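Local coordinates for levoglucosan dehydrogenase (Pseudarthrobacter phenanthrenivorans, PDB 6A3F), which oxidises levoglucosan to 3-dehydrolevoglucosan with NAD(+) as the hydride acceptor, working as a homotetramer of the Gfo/Idh/MocA family, at residues Ile99-Asn103 / His104-Glu108. Residues are numbered along the deposited sequence; the frame is centred on the assembly and turned at random.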
ATOM      1  N   ILE B  99     -12.906  34.959   7.707  1.00 24.04           N
ATOM      2  CA  ILE B  99     -11.661  35.628   7.368  1.00 25.10           C
ATOM      3  C   ILE B  99     -10.742  34.631   6.647  1.00 26.47           C
ATOM      4  O   ILE B  99     -10.134  33.733   7.279  1.00 25.56           O
ATOM      5  CB  ILE B  99     -10.962  36.225   8.602  1.00 23.02           C
ATOM      6  CG1 ILE B  99     -11.887  37.044   9.503  1.00 23.62           C
ATOM      7  CG2 ILE B  99      -9.752  37.040   8.130  1.00 25.70           C
ATOM      8  CD1 ILE B  99     -11.213  37.524  10.743  1.00 23.62           C
ATOM      9  N   ALA B 100     -10.573  34.830   5.334  1.00 26.68           N
ATOM     10  CA  ALA B 100      -9.789  33.943   4.529  1.00 28.61           C
ATOM     11  C   ALA B 100      -8.714  34.735   3.767  1.00 28.38           C
ATOM     12  O   ALA B 100      -8.341  34.386   2.682  1.00 30.67           O
ATOM     13  CB  ALA B 100     -10.688  33.204   3.589  1.00 27.71           C
ATOM     14  N   THR B 101      -8.224  35.806   4.356  1.00 27.49           N
ATOM     15  CA  THR B 101      -7.125  36.551   3.758  1.00 27.86           C
ATOM     16  C   THR B 101      -5.781  35.902   4.139  1.00 32.07           C
ATOM     17  O   THR B 101      -5.684  35.098   5.105  1.00 28.59           O
ATOM     18  CB  THR B 101      -7.110  37.991   4.309  1.00 28.88           C
ATOM     19  OG1 THR B 101      -6.763  37.930   5.694  1.00 25.68           O
ATOM     20  CG2 THR B 101      -8.429  38.736   4.198  1.00 29.19           C
ATOM     21  N   PRO B 102      -4.702  36.399   3.541  1.00 29.73           N
ATOM     22  CA  PRO B 102      -3.384  36.122   4.080  1.00 29.98           C
ATOM     23  C   PRO B 102      -3.167  36.564   5.536  1.00 29.32           C
ATOM     24  O   PRO B 102      -3.933  37.373   6.085  1.00 27.38           O
ATOM     25  CB  PRO B 102      -2.443  36.878   3.122  1.00 32.08           C
ATOM     26  CG  PRO B 102      -3.244  36.899   1.808  1.00 29.97           C
ATOM     27  CD  PRO B 102      -4.634  37.204   2.311  1.00 31.47           C
ATOM     28  N   ASN B 103      -2.096  36.028   6.139  1.00 26.27           N
ATOM     29  CA  ASN B 103      -1.900  36.030   7.622  1.00 31.76           C
ATOM     30  C   ASN B 103      -1.791  37.468   8.154  1.00 27.88           C
ATOM     31  O   ASN B 103      -2.061  37.702   9.325  1.00 31.65           O
ATOM     32  CB  ASN B 103      -0.647  35.241   8.054  1.00 33.84           C
ATOM     33  CG  ASN B 103      -0.478  33.919   7.336  1.00 34.62           C
ATOM     34  OD1 ASN B 103      -1.423  33.465   6.694  1.00 38.88           O
ATOM     35  ND2 ASN B 103       0.698  33.295   7.434  1.00 31.17           N
ATOM     36  N   HIS B 104      -1.314  38.390   7.320  1.00 28.12           N
ATOM     37  CA  HIS B 104      -1.011  39.740   7.788  1.00 32.15           C
ATOM     38  C   HIS B 104      -2.282  40.532   8.099  1.00 34.30           C
ATOM     39  O   HIS B 104      -2.213  41.483   8.911  1.00 32.89           O
ATOM     40  CB  HIS B 104      -0.093  40.462   6.792  1.00 33.96           C
ATOM     41  CG  HIS B 104      -0.719  40.848   5.500  1.00 36.93           C
ATOM     42  ND1 HIS B 104      -1.369  39.940   4.683  1.00 37.74           N
ATOM     43  CD2 HIS B 104      -0.768  42.046   4.860  1.00 39.07           C
ATOM     44  CE1 HIS B 104      -1.808  40.558   3.599  1.00 39.39           C
ATOM     45  NE2 HIS B 104      -1.462  41.864   3.688  1.00 37.06           N
ATOM     46  N   LEU B 105      -3.442  40.153   7.537  1.00 31.66           N
ATOM     47  CA  LEU B 105      -4.694  40.909   7.755  1.00 30.20           C
ATOM     48  C   LEU B 105      -5.625  40.245   8.767  1.00 32.10           C
ATOM     49  O   LEU B 105      -6.615  40.845   9.125  1.00 31.74           O
ATOM     50  CB  LEU B 105      -5.418  41.059   6.419  1.00 34.56           C
ATOM     51  CG  LEU B 105      -4.626  41.823   5.360  1.00 37.89           C
ATOM     52  CD1 LEU B 105      -5.313  41.741   4.001  1.00 38.94           C
ATOM     53  CD2 LEU B 105      -4.400  43.271   5.791  1.00 42.21           C
ATOM     54  N   HIS B 106      -5.326  39.060   9.258  1.00 28.76           N
ATOM     55  CA  HIS B 106      -6.243  38.422  10.219  1.00 28.44           C
ATOM     56  C   HIS B 106      -6.571  39.295  11.435  1.00 26.64           C
ATOM     57  O   HIS B 106      -7.718  39.320  11.858  1.00 28.86           O
ATOM     58  CB  HIS B 106      -5.668  37.108  10.762  1.00 27.50           C
ATOM     59  CG  HIS B 106      -5.513  36.061   9.717  1.00 29.28           C
ATOM     60  ND1 HIS B 106      -4.936  34.850   9.993  1.00 25.52           N
ATOM     61  CD2 HIS B 106      -5.804  36.046   8.397  1.00 28.86           C
ATOM     62  CE1 HIS B 106      -4.873  34.139   8.886  1.00 24.18           C
ATOM     63  NE2 HIS B 106      -5.401  34.833   7.904  1.00 26.67           N
ATOM     64  N   ALA B 107      -5.570  39.922  12.050  1.00 26.26           N
ATOM     65  CA  ALA B 107      -5.752  40.485  13.375  1.00 27.56           C
ATOM     66  C   ALA B 107      -6.640  41.726  13.286  1.00 27.50           C
ATOM     67  O   ALA B 107      -7.580  41.863  14.059  1.00 31.56           O
ATOM     68  CB  ALA B 107      -4.413  40.788  13.998  1.00 29.14           C
ATOM     69  N   GLU B 108      -6.377  42.600  12.334  1.00 33.37           N
ATOM     70  CA  GLU B 108      -7.171  43.828  12.243  1.00 34.88           C
ATOM     71  C   GLU B 108      -8.645  43.497  12.047  1.00 35.89           C
ATOM     72  O   GLU B 108      -9.531  44.090  12.651  1.00 33.53           O
ATOM     73  CB  GLU B 108      -6.851  44.651  11.003  1.00 38.50           C
ATOM     74  CG  GLU B 108      -5.493  45.273  11.015  1.00 49.19           C
ATOM     75  CD  GLU B 108      -5.128  45.690   9.605  1.00 55.10           C
ATOM     76  OE1 GLU B 108      -5.981  46.376   8.942  1.00 54.53           O
ATOM     77  OE2 GLU B 108      -4.029  45.293   9.163  1.00 52.92           O
TER
HETATM   78  O   HOH W   1      -2.743  39.673  11.111  1.00 27.70           O
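With chi1 at -65°, CG of His106 stands anti to its own carbonyl carbon, and the imidazole turns back from the first turn of helix 106-115 toward the end of strand 96-100, where it meets the backbone of Thr101. There NE2 of His106 donates to O of Thr101 at 2.8 Å; the acceptor lies close to the ring plane, although the donor is tilted out of the carbonyl plane. Thr101 places OG1 between its backbone N and carbonyl carbon (chi1 68°), which lets the hydroxyl donate forward to O of Pro102 at 2.9 Å. Leu105 N reaches the same Pro102 O at 3.2 Å, with a nearly straight N-H...O angle of 164°. The two donors approach from opposite faces of the carbonyl plane, gripping the turn between strand and helix twice through one oxygen.

The rotation of the His106 ring is fixed at both nitrogens, since ND1 bonds to Leu126 O. CA of Asn103 sits over one face in a CH-pi contact, 3.8 Å from the ring centroid, while CG2 of Ile99 approaches CD2 of His106 at 4.1 Å. The Asn103 side chain runs alongside that of His106 and points the same way, its amide plane turned well away from the ring plane, and its ND2 is held by Ala202 O. One water appears to bridge the backbone, lying 2.7 Å from Asn103 O, to which it can donate, and accepting from Ala107 N. CB of Pro102 meets the His104 ring at its edge, in the ring plane, 3.6 Å from ND1, a buried nitrogen with no polar partner.

Thr101, Asn103 and His106 all bind NADH, so these bonds probably help order part of the cofactor site at the strand-to-helix turn of a beta-alpha-beta unit in the Rossmann fold.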